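Local coordinates for protein thiazoline oxidase/subtilisin-like protease (Prochloron didemni, PDB 4H6X) that matures patellamides as a subtilisin-like protease, probably cutting the precursor peptide and rejoining the released segment into a ring by transamidation, at residues Gly40-Thr45 against Asn136-Ala141; Tyr44-Phe49 against Leu258-Cys263. All blocks are in the same frame, centred on the assembly; numbering follows the deposited sequence.

In the fold
Both contacts use the loop that leaves strand 34-39 and heads for strand 53-56, and both are largely buried. Interaction 1 takes the first half of this loop, G40-T45, against the end of strand 133-138, so it ties together neighbouring parts of the parallel sheet. Interaction 2 takes the second half, Y44-F49, across to L258-C263, beyond that sheet and next to the small antiparallel pair. Their chemistry differs: a hydrogen bond, proline packing and a pair of carboxylates bridged by a water in the first; in the second, leucine and cysteine side chains packing on an alanine methyl and on main chain, with C263 at its exposed end. D43 OD2 probably accepts a hydrogen bond from C263 N, joining the two.

Interaction 1: Gly40-Thr45 against Asn136-Ala141; sequences GDPDYT and NMPQDA
The amide of N136 has P42 over one face and Y44 OH at its ND2 edge, and this is the tight part of the contact. P42 CG sits over that face, 3.5 Å from N136 CG. N136 ND2 then reaches the edge of the Y44 ring and gives its hydrogen to Y44 OH at 2.7 Å in a fairly straight bond (161°), with OH close to the amide plane; ring and amide are turned 61° apart. CG lies beside the backbone N of N136 (chi1 -79°), which aims the amide at the loop, and its OD1 is taken by T114 OG1. With an alanine here, Y44 OH would probably lose its N-H donor and P42 the flat surface beneath its ring. Packing stays close at P138, whose CB lies 3.7 Å from D41 CA and whose CA approaches G40 O at 3.5 Å as a CA-H...O contact.

All this happens at the C-terminal edge of the parallel sheet of a subtilase, where the loop following strand 34-39 runs by the end of its neighbour 133-138. D39, just before G40, has with H109 and S274 the geometry of a Ser-His-Asp triad, consistent with the catalytic site of this family.

The D41-D140 side is looser and wetter. D140 OD1 leans on D41 CB at 3.4 Å, but the carboxylates stay apart, D41 OD2 to D140 OD1 being 4.5 Å. A water donates to D41 OD2 and to D140 OD2, while salt bridges from K56 to D41 and R103 to D140 are likely to offset the like charges.

Interaction 2: Tyr44-Phe49 against Leu258-Cys263; sequences YTLSCF and LGAQPC
L46 and C48 both bring their side chains onto A260, from different directions, and its methyl is the meeting point. The two come from a loop that closes into a 3-10 turn at 47-49; 258-263 runs on from strand 257-259, which pairs antiparallel with 268-270 in this subtilisin-like domain. The turn is tied by F49 N bonding back to L46 O at 3.0 Å. Both L46 and C48 point their CB toward 258-263.

L46 does most of the work. Its CG lies beside the backbone N (chi1 -51°) and CD1 continues the chain fully extended (chi2 -179°), which carries CD1 forward to 258-263. L46 CD1 lies 3.6 Å from A260 CB and, still nearer, 3.4 Å from Q261 O, covering the step from one residue to the next. The other branch splays along the backbone: L46 CD2 comes to 4.0 Å from C263 N. C263 itself turns its CB away, so that L46 meets its main chain. Q261 and P262 likewise point away from the loop, to the side where helices 70-82 and 101-118 lie, and A260 is the one residue of 258-263 whose methyl is offered to L46 and C48.

The backbone of A260 is held in turn by helix 101-118, whose S115 OG bonds with A260 N. C48 closes the other flank: its sulfur takes the place between the backbone N and carbonyl carbon (chi1 67°), which brings C48 SG to 4.0 Å from A260 CB. The same sulfur also stands over the centre of the neighbouring F49 ring, with C48 SG 3.8 Å above the ring plane.

Interaction 1: Gly40-Thr45 against Asn136-Ala141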
loop_
_atom_site.group_PDB
_atom_site.type_symbol
_atom_site.label_atom_id
_atom_site.label_comp_id
_atom_site.label_asym_id
_atom_site.label_seq_id
_atom_site.Cartn_x
_atom_site.Cartn_y
_atom_site.Cartn_z
ATOM N N GLY A 40 4.530 0.185 -9.966
ATOM C CA GLY A 40 5.783 0.036 -10.736
ATOM C C GLY A 40 6.607 -1.169 -10.314
ATOM O O GLY A 40 6.118 -2.083 -9.632
ATOM N N ASP A 41 7.873 -1.158 -10.719
ATOM C CA ASP A 41 8.795 -2.252 -10.492
ATOM C C ASP A 41 9.722 -1.904 -9.314
ATOM O O ASP A 41 10.600 -1.054 -9.452
ATOM C CB ASP A 41 9.611 -2.505 -11.773
ATOM C CG ASP A 41 10.447 -3.764 -11.704
ATOM O OD1 ASP A 41 10.367 -4.496 -10.709
ATOM O OD2 ASP A 41 11.196 -4.033 -12.664
ATOM N N PRO A 42 9.531 -2.570 -8.162
ATOM C CA PRO A 42 10.300 -2.288 -6.957
ATOM C C PRO A 42 11.677 -2.950 -6.984
ATOM O O PRO A 42 11.924 -3.874 -7.770
ATOM C CB PRO A 42 9.449 -2.927 -5.858
ATOM C CG PRO A 42 8.877 -4.115 -6.527
ATOM C CD PRO A 42 8.576 -3.670 -7.942
ATOM N N ASP A 43 12.551 -2.484 -6.102
ATOM C CA ASP A 43 13.952 -2.907 -6.096
ATOM C C ASP A 43 14.134 -3.963 -5.013
ATOM O O ASP A 43 14.232 -3.643 -3.837
ATOM C CB ASP A 43 14.846 -1.678 -5.866
ATOM C CG ASP A 43 16.345 -2.011 -5.810
ATOM O OD1 ASP A 43 16.738 -3.190 -5.958
ATOM O OD2 ASP A 43 17.130 -1.061 -5.603
ATOM N N TYR A 44 14.170 -5.226 -5.424
ATOM C CA TYR A 44 14.281 -6.355 -4.492
ATOM C C TYR A 44 15.681 -6.593 -3.919
ATOM O O TYR A 44 15.868 -7.543 -3.162
ATOM C CB TYR A 44 13.813 -7.648 -5.170
ATOM C CG TYR A 44 12.323 -7.861 -5.202
ATOM C CD1 TYR A 44 11.432 -6.857 -4.792
ATOM C CD2 TYR A 44 11.793 -9.056 -5.675
ATOM C CE1 TYR A 44 10.058 -7.060 -4.830
ATOM C CE2 TYR A 44 10.425 -9.258 -5.711
ATOM C CZ TYR A 44 9.566 -8.259 -5.296
ATOM O OH TYR A 44 8.196 -8.464 -5.353
ATOM N N THR A 45 16.655 -5.759 -4.279
ATOM C CA THR A 45 17.983 -5.829 -3.642
ATOM C C THR A 45 18.034 -5.086 -2.302
ATOM O O THR A 45 18.998 -5.228 -1.563
ATOM C CB THR A 45 19.129 -5.303 -4.546
ATOM O OG1 THR A 45 18.976 -3.891 -4.771
ATOM C CG2 THR A 45 19.173 -6.035 -5.874
ATOM N N ASN A 136 4.318 -8.395 -6.383
ATOM C CA ASN A 136 4.348 -7.179 -7.178
ATOM C C ASN A 136 4.019 -7.494 -8.634
ATOM O O ASN A 136 4.591 -8.416 -9.222
ATOM C CB ASN A 136 5.716 -6.500 -7.070
ATOM C CG ASN A 136 5.883 -5.716 -5.775
ATOM O OD1 ASN A 136 5.371 -4.597 -5.638
ATOM N ND2 ASN A 136 6.619 -6.278 -4.836
ATOM N N MET A 137 3.095 -6.737 -9.215
ATOM C CA MET A 137 2.793 -6.860 -10.644
ATOM C C MET A 137 3.165 -5.539 -11.332
ATOM O O MET A 137 2.315 -4.641 -11.476
ATOM C CB MET A 137 1.313 -7.194 -10.856
ATOM C CG MET A 137 0.955 -7.527 -12.303
ATOM S SD MET A 137 -0.828 -7.669 -12.596
ATOM C CE MET A 137 -1.225 -9.007 -11.485
ATOM N N PRO A 138 4.447 -5.391 -11.730
ATOM C CA PRO A 138 4.910 -4.073 -12.199
ATOM C C PRO A 138 4.255 -3.645 -13.505
ATOM O O PRO A 138 4.050 -4.477 -14.386
ATOM C CB PRO A 138 6.413 -4.288 -12.429
ATOM C CG PRO A 138 6.761 -5.438 -11.543
ATOM C CD PRO A 138 5.558 -6.349 -11.641
ATOM N N GLN A 139 3.977 -2.347 -13.620
ATOM C CA GLN A 139 3.272 -1.770 -14.755
ATOM C C GLN A 139 4.127 -0.761 -15.552
ATOM O O GLN A 139 3.628 -0.117 -16.485
ATOM C CB GLN A 139 2.003 -1.049 -14.262
ATOM C CG GLN A 139 1.039 -1.908 -13.444
ATOM C CD GLN A 139 0.500 -3.087 -14.235
ATOM O OE1 GLN A 139 0.164 -2.956 -15.414
ATOM N NE2 GLN A 139 0.441 -4.249 -13.603
ATOM N N ASP A 140 5.395 -0.594 -15.189
ATOM C CA ASP A 140 6.146 0.567 -15.726
ATOM C C ASP A 140 6.457 0.448 -17.222
ATOM O O ASP A 140 6.698 1.470 -17.910
ATOM C CB ASP A 140 7.403 0.864 -14.904
ATOM C CG ASP A 140 8.427 -0.241 -14.977
ATOM O OD1 ASP A 140 8.076 -1.400 -14.627
ATOM O OD2 ASP A 140 9.588 0.066 -15.375
ATOM N N ALA A 141 6.420 -0.791 -17.717
ATOM C CA ALA A 141 6.746 -1.082 -19.105
ATOM C C ALA A 141 5.749 -0.492 -20.091
ATOM O O ALA A 141 6.134 -0.145 -21.209
ATOM C CB ALA A 141 6.918 -2.569 -19.324
HETATM O O HOH W 1 11.655 -1.849 -14.437
#

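Interaction 2: Tyr44-Phe49 against Leu258-Cys263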
loop_
_atom_site.group_PDB
_atom_site.type_symbol
_atom_site.label_atom_id
_atom_site.label_comp_id
_atom_site.label_asym_id
_atom_site.label_seq_id
_atom_site.Cartn_x
_atom_site.Cartn_y
_atom_site.Cartn_z
ATOM N N TYR A 44 14.170 -5.226 -5.424
ATOM C CA TYR A 44 14.281 -6.355 -4.492
ATOM C C TYR A 44 15.681 -6.593 -3.919
ATOM O O TYR A 44 15.868 -7.543 -3.162
ATOM C CB TYR A 44 13.813 -7.648 -5.170
ATOM C CG TYR A 44 12.323 -7.861 -5.202
ATOM C CD1 TYR A 44 11.432 -6.857 -4.792
ATOM C CD2 TYR A 44 11.793 -9.056 -5.675
ATOM C CE1 TYR A 44 10.058 -7.060 -4.830
ATOM C CE2 TYR A 44 10.425 -9.258 -5.711
ATOM C CZ TYR A 44 9.566 -8.259 -5.296
ATOM O OH TYR A 44 8.196 -8.464 -5.353
ATOM N N THR A 45 16.655 -5.759 -4.279
ATOM C CA THR A 45 17.983 -5.829 -3.642
ATOM C C THR A 45 18.034 -5.086 -2.302
ATOM O O THR A 45 18.998 -5.228 -1.563
ATOM C CB THR A 45 19.129 -5.303 -4.546
ATOM O OG1 THR A 45 18.976 -3.891 -4.771
ATOM C CG2 THR A 45 19.173 -6.035 -5.874
ATOM N N LEU A 46 17.004 -4.302 -1.982
ATOM C CA LEU A 46 16.997 -3.561 -0.711
ATOM C C LEU A 46 16.808 -4.492 0.475
ATOM O O LEU A 46 15.987 -5.415 0.420
ATOM C CB LEU A 46 15.937 -2.463 -0.712
ATOM C CG LEU A 46 15.969 -1.532 -1.925
ATOM C CD1 LEU A 46 14.889 -0.466 -1.832
ATOM C CD2 LEU A 46 17.342 -0.892 -2.099
ATOM N N SER A 47 17.567 -4.251 1.547
ATOM C CA SER A 47 17.584 -5.158 2.698
ATOM C C SER A 47 16.228 -5.273 3.389
ATOM O O SER A 47 15.929 -6.302 3.982
ATOM C CB SER A 47 18.672 -4.773 3.715
ATOM O OG SER A 47 18.497 -3.447 4.203
ATOM N N CYS A 48 15.400 -4.234 3.289
ATOM C CA CYS A 48 14.050 -4.296 3.855
ATOM C C CYS A 48 13.207 -5.439 3.285
ATOM O O CYS A 48 12.235 -5.851 3.907
ATOM C CB CYS A 48 13.331 -2.954 3.717
ATOM S SG CYS A 48 12.945 -2.472 2.019
ATOM N N PHE A 49 13.585 -5.945 2.113
ATOM C CA PHE A 49 12.913 -7.086 1.506
ATOM C C PHE A 49 13.615 -8.414 1.783
ATOM O O PHE A 49 13.102 -9.476 1.434
ATOM C CB PHE A 49 12.717 -6.869 0.004
ATOM C CG PHE A 49 11.910 -5.643 -0.321
ATOM C CD1 PHE A 49 12.371 -4.708 -1.242
ATOM C CD2 PHE A 49 10.688 -5.413 0.316
ATOM C CE1 PHE A 49 11.630 -3.570 -1.529
ATOM C CE2 PHE A 49 9.941 -4.275 0.033
ATOM C CZ PHE A 49 10.414 -3.352 -0.888
ATOM N N LEU A 258 7.536 6.802 6.094
ATOM C CA LEU A 258 8.868 6.263 5.837
ATOM C C LEU A 258 8.801 5.029 4.948
ATOM O O LEU A 258 8.095 4.067 5.256
ATOM C CB LEU A 258 9.545 5.872 7.162
ATOM C CG LEU A 258 11.012 5.423 7.069
ATOM C CD1 LEU A 258 11.905 6.614 6.744
ATOM C CD2 LEU A 258 11.477 4.725 8.346
ATOM N N GLY A 259 9.565 5.044 3.862
ATOM C CA GLY A 259 9.674 3.880 3.019
ATOM C C GLY A 259 10.939 3.891 2.187
ATOM O O GLY A 259 11.717 4.866 2.206
ATOM N N ALA A 260 11.123 2.813 1.436
ATOM C CA ALA A 260 12.319 2.628 0.612
ATOM C C ALA A 260 12.276 3.365 -0.731
ATOM O O ALA A 260 11.193 3.664 -1.264
ATOM C CB ALA A 260 12.567 1.148 0.394
ATOM N N GLN A 261 13.465 3.640 -1.270
ATOM C CA GLN A 261 13.635 4.203 -2.597
ATOM C C GLN A 261 14.684 3.351 -3.334
ATOM O O GLN A 261 15.583 2.790 -2.693
ATOM C CB GLN A 261 14.025 5.691 -2.529
ATOM C CG GLN A 261 15.409 5.968 -1.944
ATOM C CD GLN A 261 15.610 7.395 -1.470
ATOM O OE1 GLN A 261 16.179 7.616 -0.399
ATOM N NE2 GLN A 261 15.176 8.360 -2.255
ATOM N N PRO A 262 14.559 3.222 -4.669
ATOM C CA PRO A 262 15.422 2.299 -5.422
ATOM C C PRO A 262 16.922 2.579 -5.259
ATOM O O PRO A 262 17.320 3.738 -5.122
ATOM C CB PRO A 262 15.035 2.546 -6.892
ATOM C CG PRO A 262 13.755 3.302 -6.871
ATOM C CD PRO A 262 13.597 3.939 -5.528
ATOM N N CYS A 263 17.716 1.508 -5.293
ATOM C CA CYS A 263 19.184 1.554 -5.436
ATOM C C CYS A 263 19.952 2.066 -4.223
ATOM O O CYS A 263 21.156 2.309 -4.311
ATOM C CB CYS A 263 19.589 2.355 -6.671
ATOM S SG CYS A 263 18.936 1.688 -8.208
#